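Local coordinates for protein disulfide-isomerase A4 (Rattus norvegicus, PDB 3EC3) that catalyses the rearrangement of disulfide bonds in proteins of the endoplasmic reticulum, this chain being its noncatalytic b and b' thioredoxin-like domains, at residues A197-M209 / F222-V234. The protein carries 1 engineered substitution. Sequence-based numbering, arbitrary orientation.
Sequences AAILDESGKKFAM and FVMAFKKGKLKPV
F222 and F226, one helical turn apart, pack against the antiparallel hairpin 197-200/206-208, the axis of helix segment 222-227 passing 9.8 Å from that of strand 197-200, at 26°. This is the C-terminal beta-beta-alpha unit of a thioredoxin-like fold, in the second of the two domains, with the closing helix 216-227 laid over the sheet. The F222 ring is held on both faces: M209 CB sits 3.5 Å from the ring centroid, almost on the normal, while I199 CD1 covers the opposite face nearer the rim. F207 O meets its edge, close to the ring plane. A serine at F222 would probably leave M209 CB and I199 CD1 without the ring between them and open a gap beneath the helix. I199 uses its branches separately. With CG1 anti to the carbonyl carbon, CD1 reaches F226 CB at 3.4 Å, whereas CG2 stands over the centre of the F226 ring, 3.8 Å from its centroid. F226 in turn directs an edge at the face of F207 in an offset edge-to-face pair, planes at 63°; Y169 makes another edge-to-face contact with F226. Beyond the Schellman motif at G229 the chain returns along the hairpin's outer strand, where L231 CB and P233 CB touch F207 CD2 and CE2. D201 OD1 stabilises the type I turn, receiving S203 N and K205 N from opposite faces of its carboxylate plane. Two polar links join the returning tail to strand 206-208: a water bridges A208 N and K232 O, and V234 N donates to K206 O at 2.8 Å, with an N-H...O angle of 164°.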
ATOM      1  N   ALA A 197     -16.495   4.637  -8.266  1.00 36.21           N
ATOM      2  CA  ALA A 197     -15.500   5.322  -7.417  1.00 36.40           C
ATOM      3  C   ALA A 197     -16.155   6.200  -6.360  1.00 36.29           C
ATOM      4  O   ALA A 197     -17.227   6.764  -6.587  1.00 36.17           O
ATOM      5  CB  ALA A 197     -14.521   6.139  -8.275  1.00 35.74           C
ATOM      6  N   ALA A 198     -15.506   6.271  -5.202  1.00 36.83           N
ATOM      7  CA  ALA A 198     -15.923   7.153  -4.118  1.00 36.75           C
ATOM      8  C   ALA A 198     -14.724   7.849  -3.458  1.00 36.75           C
ATOM      9  O   ALA A 198     -13.563   7.412  -3.590  1.00 37.29           O
ATOM     10  CB  ALA A 198     -16.772   6.374  -3.087  1.00 36.74           C
ATOM     11  N   ILE A 199     -15.006   8.936  -2.752  1.00 36.50           N
ATOM     12  CA  ILE A 199     -14.027   9.563  -1.900  1.00 36.18           C
ATOM     13  C   ILE A 199     -14.533   9.602  -0.463  1.00 36.79           C
ATOM     14  O   ILE A 199     -15.644  10.054  -0.210  1.00 35.03           O
ATOM     15  CB  ILE A 199     -13.691  11.002  -2.383  1.00 36.38           C
ATOM     16  CG1 ILE A 199     -13.138  10.946  -3.814  1.00 37.56           C
ATOM     17  CG2 ILE A 199     -12.721  11.693  -1.364  1.00 36.38           C
ATOM     18  CD1 ILE A 199     -12.717  12.234  -4.420  1.00 38.21           C
ATOM     19  N   LEU A 200     -13.707   9.143   0.472  1.00 37.25           N
ATOM     20  CA  LEU A 200     -13.980   9.347   1.899  1.00 38.76           C
ATOM     21  C   LEU A 200     -13.147  10.543   2.415  1.00 38.62           C
ATOM     22  O   LEU A 200     -11.916  10.540   2.281  1.00 38.26           O
ATOM     23  CB  LEU A 200     -13.640   8.079   2.706  1.00 38.90           C
ATOM     24  CG  LEU A 200     -13.929   6.659   2.183  1.00 40.06           C
ATOM     25  CD1 LEU A 200     -13.877   5.637   3.318  1.00 38.58           C
ATOM     26  CD2 LEU A 200     -15.268   6.579   1.451  1.00 43.11           C
ATOM     27  N   ASP A 201     -13.795  11.558   3.001  1.00 39.15           N
ATOM     28  CA  ASP A 201     -13.037  12.716   3.506  1.00 39.42           C
ATOM     29  C   ASP A 201     -12.718  12.674   4.996  1.00 39.90           C
ATOM     30  O   ASP A 201     -13.181  11.786   5.734  1.00 40.17           O
ATOM     31  CB  ASP A 201     -13.645  14.071   3.091  1.00 39.49           C
ATOM     32  CG  ASP A 201     -14.825  14.482   3.953  1.00 40.51           C
ATOM     33  OD1 ASP A 201     -15.184  13.729   4.892  1.00 42.25           O
ATOM     34  OD2 ASP A 201     -15.399  15.566   3.696  1.00 39.21           O
ATOM     35  N   GLU A 202     -11.955  13.678   5.427  1.00 40.33           N
ATOM     36  CA  GLU A 202     -11.390  13.758   6.758  1.00 40.70           C
ATOM     37  C   GLU A 202     -12.470  13.968   7.811  1.00 40.97           C
ATOM     38  O   GLU A 202     -12.231  13.722   8.990  1.00 41.10           O
ATOM     39  CB  GLU A 202     -10.426  14.929   6.799  1.00 41.35           C
ATOM     40  CG  GLU A 202      -9.015  14.565   7.192  1.00 43.81           C
ATOM     41  CD  GLU A 202      -7.974  15.305   6.360  1.00 45.17           C
ATOM     42  OE1 GLU A 202      -8.333  15.914   5.328  1.00 44.99           O
ATOM     43  OE2 GLU A 202      -6.787  15.269   6.742  1.00 47.44           O
ATOM     44  N   SER A 203     -13.651  14.422   7.388  1.00 40.85           N
ATOM     45  CA  SER A 203     -14.743  14.752   8.327  1.00 40.82           C
ATOM     46  C   SER A 203     -15.713  13.603   8.577  1.00 40.80           C
ATOM     47  O   SER A 203     -16.518  13.645   9.510  1.00 40.65           O
ATOM     48  CB  SER A 203     -15.525  15.990   7.858  1.00 40.79           C
ATOM     49  OG  SER A 203     -14.660  17.063   7.560  1.00 39.73           O
ATOM     50  N   GLY A 204     -15.653  12.590   7.729  1.00 40.65           N
ATOM     51  CA  GLY A 204     -16.541  11.439   7.860  1.00 40.84           C
ATOM     52  C   GLY A 204     -17.604  11.398   6.784  1.00 40.50           C
ATOM     53  O   GLY A 204     -18.473  10.529   6.805  1.00 41.18           O
ATOM     54  N   LYS A 205     -17.535  12.344   5.851  1.00 39.70           N
ATOM     55  CA  LYS A 205     -18.468  12.403   4.734  1.00 38.97           C
ATOM     56  C   LYS A 205     -17.937  11.545   3.574  1.00 38.84           C
ATOM     57  O   LYS A 205     -16.737  11.283   3.495  1.00 37.31           O
ATOM     58  CB  LYS A 205     -18.670  13.850   4.306  1.00 39.64           C
ATOM     59  CG  LYS A 205     -19.001  14.777   5.499  1.00 38.92           C
ATOM     60  CD  LYS A 205     -19.842  15.985   5.128  1.00 41.86           C
ATOM     61  CE  LYS A 205     -20.225  16.756   6.396  1.00 41.02           C
ATOM     62  NZ  LYS A 205     -21.420  17.655   6.250  1.00 45.10           N
ATOM     63  N   LYS A 206     -18.843  11.121   2.695  1.00 38.65           N
ATOM     64  CA  LYS A 206     -18.509  10.274   1.554  1.00 39.64           C
ATOM     65  C   LYS A 206     -19.105  10.869   0.284  1.00 39.14           C
ATOM     66  O   LYS A 206     -20.187  11.466   0.326  1.00 38.44           O
ATOM     67  CB  LYS A 206     -19.037   8.858   1.786  1.00 40.62           C
ATOM     68  CG  LYS A 206     -18.323   8.121   2.929  1.00 41.68           C
ATOM     69  CD  LYS A 206     -19.314   7.257   3.749  1.00 45.63           C
ATOM     70  CE  LYS A 206     -18.671   6.724   5.052  1.00 44.54           C
ATOM     71  NZ  LYS A 206     -17.429   5.886   4.839  1.00 47.14           N
ATOM     72  N   PHE A 207     -18.391  10.736  -0.832  1.00 37.99           N
ATOM     73  CA  PHE A 207     -18.846  11.297  -2.103  1.00 38.17           C
ATOM     74  C   PHE A 207     -18.816  10.209  -3.168  1.00 39.15           C
ATOM     75  O   PHE A 207     -17.788   9.560  -3.353  1.00 38.16           O
ATOM     76  CB  PHE A 207     -17.967  12.488  -2.506  1.00 38.16           C
ATOM     77  CG  PHE A 207     -17.820  13.524  -1.418  1.00 38.03           C
ATOM     78  CD1 PHE A 207     -16.819  13.410  -0.450  1.00 37.32           C
ATOM     79  CD2 PHE A 207     -18.708  14.602  -1.343  1.00 39.05           C
ATOM     80  CE1 PHE A 207     -16.694  14.355   0.563  1.00 37.21           C
ATOM     81  CE2 PHE A 207     -18.592  15.563  -0.328  1.00 39.62           C
ATOM     82  CZ  PHE A 207     -17.587  15.440   0.624  1.00 39.34           C
ATOM     83  N   ALA A 208     -19.929   9.994  -3.866  1.00 39.01           N
ATOM     84  CA  ALA A 208     -19.957   8.931  -4.872  1.00 39.88           C
ATOM     85  C   ALA A 208     -19.810   9.515  -6.268  1.00 40.78           C
ATOM     86  O   ALA A 208     -20.438  10.536  -6.577  1.00 40.17           O
ATOM     87  CB  ALA A 208     -21.246   8.121  -4.768  1.00 39.85           C
HETATM   88  N   MSE A 209     -18.990   8.873  -7.104  1.00 41.21           N
HETATM   89  CA  MSE A 209     -18.814   9.312  -8.490  1.00 43.42           C
HETATM   90  C   MSE A 209     -20.008   8.948  -9.346  1.00 43.86           C
HETATM   91  O   MSE A 209     -20.420   7.792  -9.382  1.00 42.98           O
HETATM   92  CB  MSE A 209     -17.542   8.740  -9.140  1.00 43.50           C
HETATM   93  CG  MSE A 209     -17.296   9.269 -10.564  1.00 43.60           C
HETATM   94 SE   MSE A 209     -15.712   8.534 -11.396  0.70 47.54          SE
HETATM   95  CE  MSE A 209     -16.447   7.513 -12.753  1.00 42.06           C
ATOM     96  N   PHE A 222     -13.494  13.749 -11.106  1.00 35.04           N
ATOM     97  CA  PHE A 222     -14.141  13.475  -9.822  1.00 35.34           C
ATOM     98  C   PHE A 222     -13.277  13.924  -8.633  1.00 35.11           C
ATOM     99  O   PHE A 222     -13.762  14.629  -7.737  1.00 33.52           O
ATOM    100  CB  PHE A 222     -14.465  11.969  -9.767  1.00 36.34           C
ATOM    101  CG  PHE A 222     -15.031  11.474  -8.455  1.00 37.39           C
ATOM    102  CD1 PHE A 222     -14.408  10.405  -7.789  1.00 38.25           C
ATOM    103  CD2 PHE A 222     -16.206  12.004  -7.923  1.00 38.38           C
ATOM    104  CE1 PHE A 222     -14.921   9.896  -6.594  1.00 38.51           C
ATOM    105  CE2 PHE A 222     -16.734  11.513  -6.725  1.00 38.78           C
ATOM    106  CZ  PHE A 222     -16.092  10.457  -6.055  1.00 38.96           C
ATOM    107  N   VAL A 223     -12.001  13.521  -8.640  1.00 34.92           N
ATOM    108  CA  VAL A 223     -11.019  13.970  -7.633  1.00 35.21           C
ATOM    109  C   VAL A 223     -10.791  15.505  -7.674  1.00 35.82           C
ATOM    110  O   VAL A 223     -10.707  16.157  -6.618  1.00 35.82           O
ATOM    111  CB  VAL A 223      -9.675  13.190  -7.778  1.00 35.30           C
ATOM    112  CG1 VAL A 223      -8.585  13.759  -6.875  1.00 36.57           C
ATOM    113  CG2 VAL A 223      -9.906  11.661  -7.509  1.00 33.62           C
HETATM  114  N   MSE A 224     -10.675  16.069  -8.871  1.00 35.87           N
HETATM  115  CA  MSE A 224     -10.521  17.517  -9.025  1.00 37.14           C
HETATM  116  C   MSE A 224     -11.748  18.245  -8.462  1.00 36.57           C
HETATM  117  O   MSE A 224     -11.615  19.251  -7.736  1.00 36.98           O
HETATM  118  CB  MSE A 224     -10.292  17.911 -10.491  1.00 38.53           C
HETATM  119  CG  MSE A 224      -8.825  17.975 -10.911  1.00 41.93           C
HETATM  120 SE   MSE A 224      -7.842  19.335  -9.859  0.70 52.09          SE
HETATM  121  CE  MSE A 224      -6.006  19.159 -10.588  1.00 45.51           C
ATOM    122  N   ALA A 225     -12.936  17.727  -8.772  1.00 35.02           N
ATOM    123  CA  ALA A 225     -14.179  18.372  -8.311  1.00 35.02           C
ATOM    124  C   ALA A 225     -14.251  18.301  -6.783  1.00 34.73           C
ATOM    125  O   ALA A 225     -14.664  19.280  -6.115  1.00 35.64           O
ATOM    126  CB  ALA A 225     -15.393  17.746  -8.960  1.00 34.09           C
ATOM    127  N   PHE A 226     -13.797  17.169  -6.238  1.00 33.50           N
ATOM    128  CA  PHE A 226     -13.657  16.995  -4.795  1.00 32.74           C
ATOM    129  C   PHE A 226     -12.733  18.047  -4.181  1.00 31.80           C
ATOM    130  O   PHE A 226     -13.093  18.686  -3.199  1.00 31.75           O
ATOM    131  CB  PHE A 226     -13.129  15.605  -4.429  1.00 32.54           C
ATOM    132  CG  PHE A 226     -12.695  15.494  -2.968  1.00 32.70           C
ATOM    133  CD1 PHE A 226     -11.344  15.552  -2.615  1.00 31.51           C
ATOM    134  CD2 PHE A 226     -13.648  15.362  -1.955  1.00 35.14           C
ATOM    135  CE1 PHE A 226     -10.956  15.456  -1.285  1.00 32.90           C
ATOM    136  CE2 PHE A 226     -13.274  15.282  -0.608  1.00 36.14           C
ATOM    137  CZ  PHE A 226     -11.935  15.327  -0.268  1.00 34.29           C
ATOM    138  N   LYS A 227     -11.548  18.198  -4.772  1.00 31.17           N
ATOM    139  CA  LYS A 227     -10.504  19.109  -4.307  1.00 30.95           C
ATOM    140  C   LYS A 227     -11.022  20.526  -4.247  1.00 31.18           C
ATOM    141  O   LYS A 227     -10.734  21.283  -3.297  1.00 30.38           O
ATOM    142  CB  LYS A 227      -9.341  19.075  -5.294  1.00 30.44           C
ATOM    143  CG  LYS A 227      -8.163  19.982  -4.948  1.00 31.22           C
ATOM    144  CD  LYS A 227      -7.101  19.800  -6.024  1.00 33.57           C
ATOM    145  CE  LYS A 227      -5.729  19.432  -5.479  1.00 36.80           C
ATOM    146  NZ  LYS A 227      -5.667  18.794  -4.118  1.00 33.80           N
ATOM    147  N   LYS A 228     -11.767  20.875  -5.290  1.00 32.63           N
ATOM    148  CA  LYS A 228     -12.301  22.220  -5.492  1.00 32.56           C
ATOM    149  C   LYS A 228     -13.588  22.469  -4.711  1.00 33.66           C
ATOM    150  O   LYS A 228     -14.161  23.562  -4.791  1.00 32.38           O
ATOM    151  CB  LYS A 228     -12.529  22.451  -6.984  1.00 32.68           C
ATOM    152  CG  LYS A 228     -11.265  22.762  -7.769  1.00 33.83           C
ATOM    153  CD  LYS A 228     -11.608  23.104  -9.222  1.00 39.80           C
ATOM    154  CE  LYS A 228     -10.639  22.428 -10.197  1.00 42.64           C
ATOM    155  NZ  LYS A 228     -11.327  21.946 -11.453  1.00 45.93           N
ATOM    156  N   GLY A 229     -14.029  21.463  -3.953  1.00 34.42           N
ATOM    157  CA  GLY A 229     -15.233  21.565  -3.132  1.00 35.55           C
ATOM    158  C   GLY A 229     -16.522  21.625  -3.931  1.00 36.25           C
ATOM    159  O   GLY A 229     -17.471  22.271  -3.505  1.00 36.36           O
ATOM    160  N   LYS A 230     -16.563  20.954  -5.084  1.00 37.07           N
ATOM    161  CA  LYS A 230     -17.707  21.053  -6.003  1.00 38.15           C
ATOM    162  C   LYS A 230     -18.682  19.877  -5.904  1.00 38.67           C
ATOM    163  O   LYS A 230     -19.676  19.828  -6.641  1.00 38.84           O
ATOM    164  CB  LYS A 230     -17.221  21.228  -7.442  1.00 37.90           C
ATOM    165  CG  LYS A 230     -16.740  22.625  -7.757  1.00 41.26           C
ATOM    166  CD  LYS A 230     -15.738  22.648  -8.906  1.00 44.81           C
ATOM    167  CE  LYS A 230     -16.342  22.202 -10.239  1.00 45.99           C
ATOM    168  NZ  LYS A 230     -15.601  22.815 -11.385  1.00 46.35           N
ATOM    169  N   LEU A 231     -18.400  18.948  -4.984  1.00 38.91           N
ATOM    170  CA  LEU A 231     -19.225  17.748  -4.765  1.00 39.06           C
ATOM    171  C   LEU A 231     -20.079  17.841  -3.497  1.00 39.43           C
ATOM    172  O   LEU A 231     -19.730  18.560  -2.559  1.00 39.32           O
ATOM    173  CB  LEU A 231     -18.341  16.501  -4.660  1.00 38.94           C
ATOM    174  CG  LEU A 231     -17.411  16.143  -5.821  1.00 38.52           C
ATOM    175  CD1 LEU A 231     -16.673  14.831  -5.480  1.00 37.34           C
ATOM    176  CD2 LEU A 231     -18.173  16.035  -7.158  1.00 39.47           C
ATOM    177  N   LYS A 232     -21.181  17.090  -3.474  1.00 39.43           N
ATOM    178  CA  LYS A 232     -22.073  17.024  -2.313  1.00 39.59           C
ATOM    179  C   LYS A 232     -22.060  15.594  -1.774  1.00 39.45           C
ATOM    180  O   LYS A 232     -22.064  14.632  -2.569  1.00 39.21           O
ATOM    181  CB  LYS A 232     -23.505  17.430  -2.696  1.00 39.69           C
ATOM    182  CG  LYS A 232     -23.718  18.936  -2.850  1.00 41.50           C
ATOM    183  CD  LYS A 232     -22.940  19.717  -1.774  1.00 43.69           C
ATOM    184  CE  LYS A 232     -23.037  21.214  -1.978  1.00 43.66           C
ATOM    185  NZ  LYS A 232     -24.448  21.637  -1.833  1.00 45.25           N
ATOM    186  N   PRO A 233     -22.077  15.444  -0.427  1.00 39.57           N
ATOM    187  CA  PRO A 233     -21.932  14.109   0.167  1.00 39.30           C
ATOM    188  C   PRO A 233     -23.184  13.249   0.166  1.00 39.91           C
ATOM    189  O   PRO A 233     -24.332  13.766   0.136  1.00 38.65           O
ATOM    190  CB  PRO A 233     -21.515  14.407   1.613  1.00 39.45           C
ATOM    191  CG  PRO A 233     -22.076  15.760   1.911  1.00 39.38           C
ATOM    192  CD  PRO A 233     -22.237  16.507   0.603  1.00 39.45           C
ATOM    193  N   VAL A 234     -22.960  11.941   0.240  1.00 40.14           N
ATOM    194  CA  VAL A 234     -24.059  10.972   0.374  1.00 41.50           C
ATOM    195  C   VAL A 234     -24.635  11.030   1.814  1.00 42.31           C
ATOM    196  O   VAL A 234     -23.952  11.456   2.745  1.00 42.93           O
ATOM    197  CB  VAL A 234     -23.605   9.536  -0.008  1.00 40.86           C
ATOM    198  CG1 VAL A 234     -24.797   8.627  -0.218  1.00 41.49           C
ATOM    199  CG2 VAL A 234     -22.749   9.559  -1.281  1.00 40.40           C
TER
HETATM  200  O   HOH W   1     -21.903  12.030  -3.473  1.00 44.49           O